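Long-range contacts in putative cobalamin synthesis related protein (Corynebacterium diphtheriae, PDB 2NPN), which binds S-adenosylmethionine and probably acts as a methyltransferase, the precorrin-6A synthase (deacetylating) of adenosylcobalamin biosynthesis: residues A31-D36 with V105-W110; H199-W204 with K217-E222. All blocks are in the same frame, centred on the assembly; numbering follows the deposited sequence. Where two conformers were deposited one is given.

Interaction 1. Residues A31-D36 with V105-W110; sequences AIVALD and VAFLVW
V33 lies alongside the phenyl ring of F107, the two side chains pointing the same way from paired strands. Its CB sits over one ring face, 4.0 Å from the centroid and shifted toward the rim, a CH-pi contact. CG1, anti to the backbone N (chi1 179°), reaches out over the ring's rim to 3.5 Å from F107 CE1. The other methyl, V33 CG2, beside its own backbone N, touches V105 CG2 at 3.9 Å, the two side chains lying at an angle to each other. A branched residue thus serves two neighbours at once, while L35 reaches F107 CE1 obliquely with its CD1. On this face, helix 119-130 covers the cluster: I123 touches F107, and I122 touches L35.

On the face of I32, A34, A106 and L108, the closest pair is a diagonal one. I32 CG2 meets L108 CG at 3.6 Å, and the small A106 and A34 flank them. R48 and V52 of helix 42-55 pack on L108 from this side. The two strands are neighbours in the five-stranded parallel sheet of an alpha/beta/alpha domain, the N-terminal half of the tetrapyrrole methylase fold, with helices on both faces.

Three backbone bonds set the parallel register: A106 N to A31 O, V33 N to A106 O, and L108 N to V33 O, the last at 2.9 Å. CA-H groups of V105, I32 and F107 approach the same acceptors. Beyond L108 the strands diverge, and a water takes the N-H of L35 and donates to L108 O at 2.8 Å. A second water links D36 OD1 to W110 NE1, approaching the indole edge in its plane; W110 O is hydrogen-bonded to the amino nitrogen of the methionine part of S-adenosylmethionine.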
loop_
_atom_site.group_PDB
_atom_site.type_symbol
_atom_site.label_atom_id
_atom_site.label_comp_id
_atom_site.label_asym_id
_atom_site.label_seq_id
_atom_site.Cartn_x
_atom_site.Cartn_y
_atom_site.Cartn_z
ATOM N N ALA A 31 -20.174 6.586 -5.604
ATOM C CA ALA A 31 -19.962 5.703 -4.475
ATOM C C ALA A 31 -18.490 5.424 -4.311
ATOM O O ALA A 31 -17.788 5.394 -5.284
ATOM C CB ALA A 31 -20.701 4.384 -4.645
ATOM N N ILE A 32 -18.082 5.195 -3.065
ATOM C CA ILE A 32 -16.704 4.914 -2.705
ATOM C C ILE A 32 -16.623 3.640 -1.873
ATOM O O ILE A 32 -17.354 3.473 -0.901
ATOM C CB ILE A 32 -16.044 6.082 -1.948
ATOM C CG1 ILE A 32 -16.010 7.340 -2.820
ATOM C CG2 ILE A 32 -14.600 5.706 -1.575
ATOM C CD1 ILE A 32 -15.478 8.583 -2.103
ATOM N N VAL A 33 -15.712 2.750 -2.263
ATOM C CA VAL A 33 -15.521 1.448 -1.589
ATOM C C VAL A 33 -14.042 1.341 -1.183
ATOM O O VAL A 33 -13.125 1.804 -1.879
ATOM C CB VAL A 33 -15.871 0.247 -2.511
ATOM C CG1 VAL A 33 -15.637 -1.125 -1.796
ATOM C CG2 VAL A 33 -17.327 0.347 -3.043
ATOM N N ALA A 34 -13.798 0.657 -0.074
ATOM C CA ALA A 34 -12.437 0.325 0.294
ATOM C C ALA A 34 -12.418 -1.093 0.843
ATOM O O ALA A 34 -13.236 -1.433 1.705
ATOM C CB ALA A 34 -11.935 1.285 1.315
ATOM N N LEU A 35 -11.513 -1.924 0.322
ATOM C CA LEU A 35 -11.383 -3.300 0.808
ATOM C C LEU A 35 -10.283 -3.287 1.858
ATOM O O LEU A 35 -9.155 -2.884 1.565
ATOM C CB LEU A 35 -11.045 -4.238 -0.357
ATOM C CG LEU A 35 -12.045 -4.196 -1.530
ATOM C CD1 LEU A 35 -11.571 -5.030 -2.742
ATOM C CD2 LEU A 35 -13.453 -4.641 -1.096
ATOM N N ASP A 36 -10.614 -3.682 3.080
ATOM C CA ASP A 36 -9.657 -3.636 4.197
ATOM C C ASP A 36 -9.263 -5.029 4.677
ATOM O O ASP A 36 -10.054 -5.973 4.587
ATOM C CB ASP A 36 -10.249 -2.817 5.350
ATOM C CG ASP A 36 -10.401 -1.344 5.009
ATOM O OD1 ASP A 36 -9.671 -0.848 4.122
ATOM O OD2 ASP A 36 -11.235 -0.675 5.655
ATOM N N VAL A 105 -18.063 4.324 -9.647
ATOM C CA VAL A 105 -17.656 3.962 -8.288
ATOM C C VAL A 105 -16.139 4.047 -8.196
ATOM O O VAL A 105 -15.454 3.749 -9.177
ATOM C CB VAL A 105 -18.154 2.551 -7.883
ATOM C CG1 VAL A 105 -17.725 1.512 -8.823
ATOM C CG2 VAL A 105 -17.772 2.154 -6.440
ATOM N N ALA A 106 -15.641 4.497 -7.055
ATOM C CA ALA A 106 -14.205 4.546 -6.791
ATOM C C ALA A 106 -13.856 3.538 -5.690
ATOM O O ALA A 106 -14.473 3.573 -4.606
ATOM C CB ALA A 106 -13.777 5.976 -6.338
ATOM N N PHE A 107 -12.834 2.702 -5.931
ATOM C CA PHE A 107 -12.209 1.890 -4.891
ATOM C C PHE A 107 -10.925 2.586 -4.445
ATOM O O PHE A 107 -10.114 2.958 -5.303
ATOM C CB PHE A 107 -11.838 0.505 -5.395
ATOM C CG PHE A 107 -12.986 -0.464 -5.520
ATOM C CD1 PHE A 107 -13.114 -1.514 -4.617
ATOM C CD2 PHE A 107 -13.889 -0.340 -6.541
ATOM C CE1 PHE A 107 -14.121 -2.437 -4.723
ATOM C CE2 PHE A 107 -14.927 -1.264 -6.682
ATOM C CZ PHE A 107 -15.049 -2.335 -5.751
ATOM N N LEU A 108 -10.727 2.739 -3.140
ATOM C CA LEU A 108 -9.541 3.413 -2.621
ATOM C C LEU A 108 -8.499 2.378 -2.273
ATOM O O LEU A 108 -8.804 1.361 -1.604
ATOM C CB LEU A 108 -9.902 4.243 -1.395
ATOM C CG LEU A 108 -11.064 5.209 -1.586
ATOM C CD1 LEU A 108 -11.268 5.986 -0.280
ATOM C CD2 LEU A 108 -10.829 6.088 -2.789
ATOM N N VAL A 109 -7.253 2.640 -2.662
ATOM C CA VAL A 109 -6.146 1.709 -2.407
ATOM C C VAL A 109 -4.979 2.527 -1.863
ATOM O O VAL A 109 -4.567 3.524 -2.480
ATOM C CB VAL A 109 -5.696 0.979 -3.702
ATOM C CG1 VAL A 109 -4.532 0.054 -3.381
ATOM C CG2 VAL A 109 -6.896 0.198 -4.288
ATOM N N TRP A 110 -4.413 2.122 -0.740
ATOM C CA TRP A 110 -3.248 2.815 -0.233
ATOM C C TRP A 110 -2.065 2.697 -1.215
ATOM O O TRP A 110 -1.857 1.639 -1.829
ATOM C CB TRP A 110 -2.850 2.224 1.114
ATOM C CG TRP A 110 -3.794 2.488 2.202
ATOM C CD1 TRP A 110 -4.564 1.569 2.854
ATOM C CD2 TRP A 110 -4.099 3.754 2.785
ATOM N NE1 TRP A 110 -5.333 2.188 3.800
ATOM C CE2 TRP A 110 -5.077 3.533 3.768
ATOM C CE3 TRP A 110 -3.689 5.068 2.517
ATOM C CZ2 TRP A 110 -5.591 4.558 4.529
ATOM C CZ3 TRP A 110 -4.220 6.094 3.256
ATOM C CH2 TRP A 110 -5.150 5.835 4.259
HETATM O O HOH W 1 -9.974 -1.079 -2.129
HETATM O O HOH W 2 -7.052 0.138 5.525
#

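Interaction 2. Residues H199-W204 with K217-E222; sequences HTYMWW and KGYVHE. With MG (magnesium ion), chain B.
The Y201 ring lies over the backbone of G218, whose CA stands 3.8 Å from the ring centroid in a CH-pi contact. Glycine suits this place because, at its positive phi of 152° and extended psi, a CB would be pressed against the carbonyl O of K217. With CG anti to the backbone N (chi1 -160°), Y201 also turns an edge to Y219: CD1 stands over the centre of that ring, 3.7 Å from Y219 CD2, in a T-shaped pair with planes at 85°. On the same face K217 crosses W203 at an angle, its CB (3.7 Å) and CD (3.8 Å) both resting against the indole CD1.

In the backbone, M202 and G218 form an antiparallel hydrogen-bonded pair, M202 N to G218 O at 2.9 Å and G218 N to M202 O at 3.0 Å. M202, a selenomethionine, packs its CB on V220 CG2 on the opposite face. The chain then turns, and Y219 takes the N-cap position of helix 220-238, while V220 N still donates to T200 O at 2.9 Å. This strand-to-helix junction closes the edge of the mixed sheet of the C-terminal half.

Y219 OH binds the magnesium ion at 2.2 Å, with L250 O as another ligand. Metal coordination would probably polarise the phenol, and the edge of Y201 against its face probably limits how the ring can turn.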
loop_
_atom_site.group_PDB
_atom_site.type_symbol
_atom_site.label_atom_id
_atom_site.label_comp_id
_atom_site.label_asym_id
_atom_site.label_seq_id
_atom_site.Cartn_x
_atom_site.Cartn_y
_atom_site.Cartn_z
ATOM N N HIS A 199 29.311 -4.405 4.856
ATOM C CA HIS A 199 29.131 -3.306 3.888
ATOM C C HIS A 199 27.673 -2.928 3.640
ATOM O O HIS A 199 27.396 -1.954 2.904
ATOM C CB HIS A 199 29.760 -3.683 2.578
ATOM C CG HIS A 199 31.226 -3.910 2.695
ATOM N ND1 HIS A 199 32.103 -2.938 3.150
ATOM C CD2 HIS A 199 31.971 -5.008 2.453
ATOM C CE1 HIS A 199 33.329 -3.426 3.140
ATOM N NE2 HIS A 199 33.277 -4.691 2.749
ATOM N N THR A 200 26.732 -3.681 4.221
ATOM C CA THR A 200 25.309 -3.449 3.951
ATOM C C THR A 200 24.829 -2.203 4.663
ATOM O O THR A 200 24.932 -2.117 5.909
ATOM C CB THR A 200 24.474 -4.641 4.422
ATOM O OG1 THR A 200 25.055 -5.852 3.918
ATOM C CG2 THR A 200 22.998 -4.456 3.967
ATOM N N TYR A 201 24.292 -1.263 3.889
ATOM C CA TYR A 201 23.757 -0.010 4.422
ATOM C C TYR A 201 22.225 -0.112 4.347
ATOM O O TYR A 201 21.720 -0.694 3.386
ATOM C CB TYR A 201 24.214 1.179 3.593
ATOM C CG TYR A 201 24.112 2.476 4.348
ATOM C CD1 TYR A 201 25.162 2.920 5.154
ATOM C CD2 TYR A 201 23.012 3.292 4.231
ATOM C CE1 TYR A 201 25.070 4.099 5.845
ATOM C CE2 TYR A 201 22.924 4.486 4.915
ATOM C CZ TYR A 201 23.957 4.893 5.726
ATOM O OH TYR A 201 23.961 6.082 6.467
HETATM N N MSE A 202 21.526 0.474 5.315
HETATM C CA MSE A 202 20.063 0.468 5.295
HETATM C C MSE A 202 19.494 1.874 5.504
HETATM O O MSE A 202 19.967 2.647 6.359
HETATM C CB MSE A 202 19.508 -0.464 6.396
HETATM C CG MSE A 202 17.985 -0.485 6.434
HETATM SE SE MSE A 202 17.226 -1.856 7.644
HETATM C CE MSE A 202 18.058 -1.321 9.308
ATOM N N TRP A 203 18.474 2.192 4.684
ATOM C CA TRP A 203 17.569 3.283 4.934
ATOM C C TRP A 203 16.193 2.720 5.264
ATOM O O TRP A 203 15.633 1.967 4.483
ATOM C CB TRP A 203 17.456 4.181 3.732
ATOM C CG TRP A 203 18.728 4.901 3.352
ATOM C CD1 TRP A 203 19.121 6.157 3.718
ATOM C CD2 TRP A 203 19.740 4.413 2.465
ATOM N NE1 TRP A 203 20.328 6.478 3.120
ATOM C CE2 TRP A 203 20.713 5.432 2.335
ATOM C CE3 TRP A 203 19.915 3.210 1.757
ATOM C CZ2 TRP A 203 21.834 5.283 1.496
ATOM C CZ3 TRP A 203 21.029 3.084 0.927
ATOM C CH2 TRP A 203 21.970 4.108 0.817
ATOM N N TRP A 204 15.681 3.068 6.445
ATOM C CA TRP A 204 14.478 2.463 7.008
ATOM C C TRP A 204 13.471 3.542 7.345
ATOM O O TRP A 204 13.813 4.681 7.710
ATOM C CB TRP A 204 14.866 1.630 8.231
ATOM C CG TRP A 204 13.811 0.933 8.945
ATOM C CD1 TRP A 204 13.400 -0.363 8.748
ATOM C CD2 TRP A 204 13.023 1.434 10.048
ATOM N NE1 TRP A 204 12.408 -0.685 9.642
ATOM C CE2 TRP A 204 12.149 0.393 10.445
ATOM C CE3 TRP A 204 12.956 2.663 10.728
ATOM C CZ2 TRP A 204 11.272 0.528 11.532
ATOM C CZ3 TRP A 204 12.054 2.797 11.766
ATOM C CH2 TRP A 204 11.228 1.734 12.162
ATOM N N LYS A 217 18.750 5.431 9.438
ATOM C CA LYS A 217 19.697 4.998 8.445
ATOM C C LYS A 217 21.085 4.728 9.026
ATOM O O LYS A 217 21.492 5.323 10.022
ATOM C CB LYS A 217 19.829 6.004 7.317
ATOM C CG LYS A 217 20.511 7.298 7.703
ATOM C CD LYS A 217 20.702 8.205 6.490
ATOM C CE LYS A 217 21.420 9.480 6.834
ATOM N NZ LYS A 217 20.575 10.233 7.785
ATOM N N GLY A 218 21.799 3.859 8.352
ATOM C CA GLY A 218 23.133 3.516 8.737
ATOM C C GLY A 218 23.549 2.123 8.334
ATOM O O GLY A 218 22.753 1.364 7.777
ATOM N N TYR A 219 24.802 1.767 8.602
ATOM C CA TYR A 219 25.208 0.398 8.335
ATOM C C TYR A 219 24.449 -0.565 9.217
ATOM O O TYR A 219 24.290 -0.314 10.419
ATOM C CB TYR A 219 26.724 0.215 8.532
ATOM C CG TYR A 219 27.507 0.796 7.375
ATOM C CD1 TYR A 219 27.745 0.041 6.231
ATOM C CD2 TYR A 219 27.959 2.128 7.401
ATOM C CE1 TYR A 219 28.416 0.570 5.151
ATOM C CE2 TYR A 219 28.650 2.673 6.323
ATOM C CZ TYR A 219 28.864 1.909 5.202
ATOM O OH TYR A 219 29.522 2.418 4.112
ATOM N N VAL A 220 24.056 -1.699 8.669
ATOM C CA VAL A 220 23.319 -2.686 9.477
ATOM C C VAL A 220 24.177 -3.164 10.679
ATOM O O VAL A 220 23.626 -3.384 11.787
ATOM C CB VAL A 220 22.745 -3.863 8.625
ATOM C CG1 VAL A 220 22.102 -4.943 9.549
ATOM C CG2 VAL A 220 21.765 -3.329 7.555
ATOM N N HIS A 221 25.508 -3.226 10.419
ATOM C CA HIS A 221 26.570 -3.524 11.434
ATOM C C HIS A 221 26.343 -2.698 12.681
ATOM O O HIS A 221 26.336 -3.242 13.823
ATOM C CB HIS A 221 28.075 -3.511 10.893
ATOM C CG HIS A 221 28.669 -2.182 10.435
ATOM N ND1 HIS A 221 29.246 -2.029 9.185
ATOM C CD2 HIS A 221 28.958 -1.034 11.102
ATOM C CE1 HIS A 221 29.728 -0.814 9.054
ATOM N NE2 HIS A 221 29.591 -0.188 10.211
ATOM N N GLU A 222 26.053 -1.425 12.443
ATOM C CA GLU A 222 25.924 -0.392 13.485
ATOM C C GLU A 222 24.524 -0.255 14.092
ATOM O O GLU A 222 24.391 -0.078 15.323
ATOM C CB GLU A 222 26.265 1.015 12.981
ATOM C CG GLU A 222 25.915 2.079 14.093
ATOM C CD GLU A 222 26.331 3.508 13.838
ATOM O OE1 GLU A 222 26.144 4.027 12.703
ATOM O OE2 GLU A 222 26.813 4.145 14.811
HETATM MG MG MG B . 30.700 1.230 2.625
HETATM O O HOH W 3 26.536 -3.394 7.796
#

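Overall arrangement
The two contacts lie on opposite sides of the chain's centre, their centres about 37 Å apart, and share no helix or strand. Interaction 1 is buried within the parallel sheet and joins adjacent strands 31-35 and 104-109; aliphatic side chains line both faces, with one phenyl ring added on the face of V33, and polar groups gather where the strands end, toward the bound S-adenosylmethionine. Interaction 2 is only partly buried, at the border of the mixed sheet, and joins strand 200-206 to a short strand end and the start of helix 220-238. There aromatic rings, a glycine and a metal-bound phenol dominate one face, aliphatic packing is confined to the side of M202 and V220, and the pairing is antiparallel.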